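PDB 3M3M: glutathione S-transferase from Pseudomonas fluorescens, which probably catalyses the conjugation of glutathione to electrophilic substrates and is seen here with glutathione bound. Local coordinates for residues K19-L22 with N23-L27. Residues are numbered along the deposited sequence; the frame is centred on the assembly and turned at random.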
loop_
_atom_site.group_PDB
_atom_site.type_symbol
_atom_site.label_atom_id
_atom_site.label_comp_id
_atom_site.label_asym_id
_atom_site.label_seq_id
_atom_site.Cartn_x
_atom_site.Cartn_y
_atom_site.Cartn_z
ATOM N N LYS A 19 -1.003 -4.952 -7.337
ATOM C CA LYS A 19 -1.909 -4.855 -8.550
ATOM C C LYS A 19 -1.548 -3.567 -9.304
ATOM O O LYS A 19 -1.385 -3.555 -10.543
ATOM C CB LYS A 19 -3.384 -4.803 -8.089
ATOM C CG LYS A 19 -4.329 -4.662 -9.336
ATOM C CD LYS A 19 -5.761 -4.313 -8.895
ATOM C CE LYS A 19 -6.636 -4.063 -10.193
ATOM N NZ LYS A 19 -8.086 -3.814 -9.771
ATOM N N LEU A 20 -1.510 -2.449 -8.563
ATOM C CA LEU A 20 -1.198 -1.163 -9.243
ATOM C C LEU A 20 0.170 -1.169 -9.935
ATOM O O LEU A 20 0.298 -0.807 -11.124
ATOM C CB LEU A 20 -1.213 -0.031 -8.167
ATOM C CG LEU A 20 -0.973 1.407 -8.710
ATOM C CD1 LEU A 20 -1.883 1.764 -10.048
ATOM C CD2 LEU A 20 -1.318 2.394 -7.532
HETATM N N MSE A 21 1.200 -1.631 -9.196
HETATM C CA MSE A 21 2.559 -1.676 -9.823
HETATM C C MSE A 21 2.650 -2.572 -11.080
HETATM O O MSE A 21 3.208 -2.129 -12.099
HETATM C CB MSE A 21 3.529 -2.176 -8.779
HETATM C CG MSE A 21 4.998 -2.292 -9.216
HETATM SE SE MSE A 21 5.862 -0.489 -9.142
HETATM C CE MSE A 21 5.288 0.337 -10.846
ATOM N N LEU A 22 2.051 -3.760 -11.014
ATOM C CA LEU A 22 2.056 -4.638 -12.174
ATOM C C LEU A 22 1.382 -3.972 -13.391
ATOM O O LEU A 22 1.922 -4.058 -14.548
ATOM C CB LEU A 22 1.426 -6.011 -11.824
ATOM C CG LEU A 22 2.291 -6.852 -10.840
ATOM C CD1 LEU A 22 1.342 -7.907 -10.260
ATOM C CD2 LEU A 22 3.460 -7.480 -11.622
ATOM N N ASN A 23 0.228 -3.355 -13.165
ATOM C CA ASN A 23 -0.476 -2.666 -14.292
ATOM C C ASN A 23 0.278 -1.436 -14.800
ATOM O O ASN A 23 0.366 -1.210 -15.998
ATOM C CB ASN A 23 -1.946 -2.332 -13.914
ATOM C CG ASN A 23 -2.784 -3.585 -13.914
ATOM O OD1 ASN A 23 -3.335 -3.953 -14.986
ATOM N ND2 ASN A 23 -2.818 -4.315 -12.814
ATOM N N LEU A 24 0.875 -0.656 -13.901
ATOM C CA LEU A 24 1.583 0.560 -14.344
ATOM C C LEU A 24 2.762 0.118 -15.261
ATOM O O LEU A 24 3.040 0.815 -16.227
ATOM C CB LEU A 24 2.210 1.304 -13.147
ATOM C CG LEU A 24 1.162 2.090 -12.404
ATOM C CD1 LEU A 24 1.833 2.532 -11.005
ATOM C CD2 LEU A 24 0.648 3.373 -13.221
ATOM N N LEU A 25 3.357 -1.041 -14.985
ATOM C CA LEU A 25 4.482 -1.527 -15.770
ATOM C C LEU A 25 4.130 -2.504 -16.913
ATOM O O LEU A 25 5.065 -2.999 -17.612
ATOM C CB LEU A 25 5.545 -2.212 -14.866
ATOM C CG LEU A 25 6.307 -1.116 -14.105
ATOM C CD1 LEU A 25 6.991 -1.753 -12.864
ATOM C CD2 LEU A 25 7.290 -0.285 -14.958
ATOM N N GLY A 26 2.818 -2.753 -17.116
ATOM C CA GLY A 26 2.408 -3.601 -18.202
ATOM C C GLY A 26 2.835 -5.035 -18.019
ATOM O O GLY A 26 3.123 -5.739 -19.030
ATOM N N LEU A 27 3.017 -5.494 -16.758
ATOM C CA LEU A 27 3.561 -6.846 -16.555
ATOM C C LEU A 27 2.443 -7.899 -16.372
ATOM O O LEU A 27 1.458 -7.650 -15.678
ATOM C CB LEU A 27 4.483 -6.902 -15.351
ATOM C CG LEU A 27 5.633 -5.914 -15.287
ATOM C CD1 LEU A 27 6.295 -5.939 -13.904
ATOM C CD2 LEU A 27 6.637 -6.304 -16.374
#
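A Schellman motif closes helix 13-24 where Leu22 and Leu27 meet: the amide N of Leu27 bonds back to Leu22 O at 2.9 Å, and Gly26 N bonds to Asn23 O at 3.1 Å. Gly26 makes the reversal with a positive phi of 67°, a conformation that favours glycine. The apolar pair that accompanies such a turn is present too, CD2 of Leu22 lying 3.9 Å from CB of Leu27, with the two side chains crossing at about a right angle. Both also touch Tyr4 of strand 4-8 and Leu76 of helix 69-77, joining the helix end to both elements. One turn earlier, Lys19 O is gripped twice by Asn23, by the backbone N and by ND2, which approach from opposite faces of the carbonyl plane. The side-chain bond is short and straight (ND2 to Lys19 O 2.8 Å, 172° at the hydrogen), and the carbonyl oxygen lies in the plane of the amide. With CG beside its own backbone N (chi1 -74°), Asn23 folds this amide back along the helix, and ND2 also bonds to Tyr29 OH, linking the helix to the next strand of this beta-alpha-beta unit of the thioredoxin-like domain. A leucine here would probably deprive Lys19 O of its second donor and leave the Tyr29 hydroxyl without its amide partner. The extended Lys19 chain carries NZ to a salt bridge with Asp202 and a hydrogen bond to the carbonyl oxygen of Pro199. On another side of the helix, the selenomethionine Met21 bends at chi2 and chi3 to lay CE against Leu25, only 3.4 Å from CD1, a tight fit. CD1 of Leu24 packs against CG of Leu20 at 3.8 Å, and both leucines rest on Ile162 of helix 159-168.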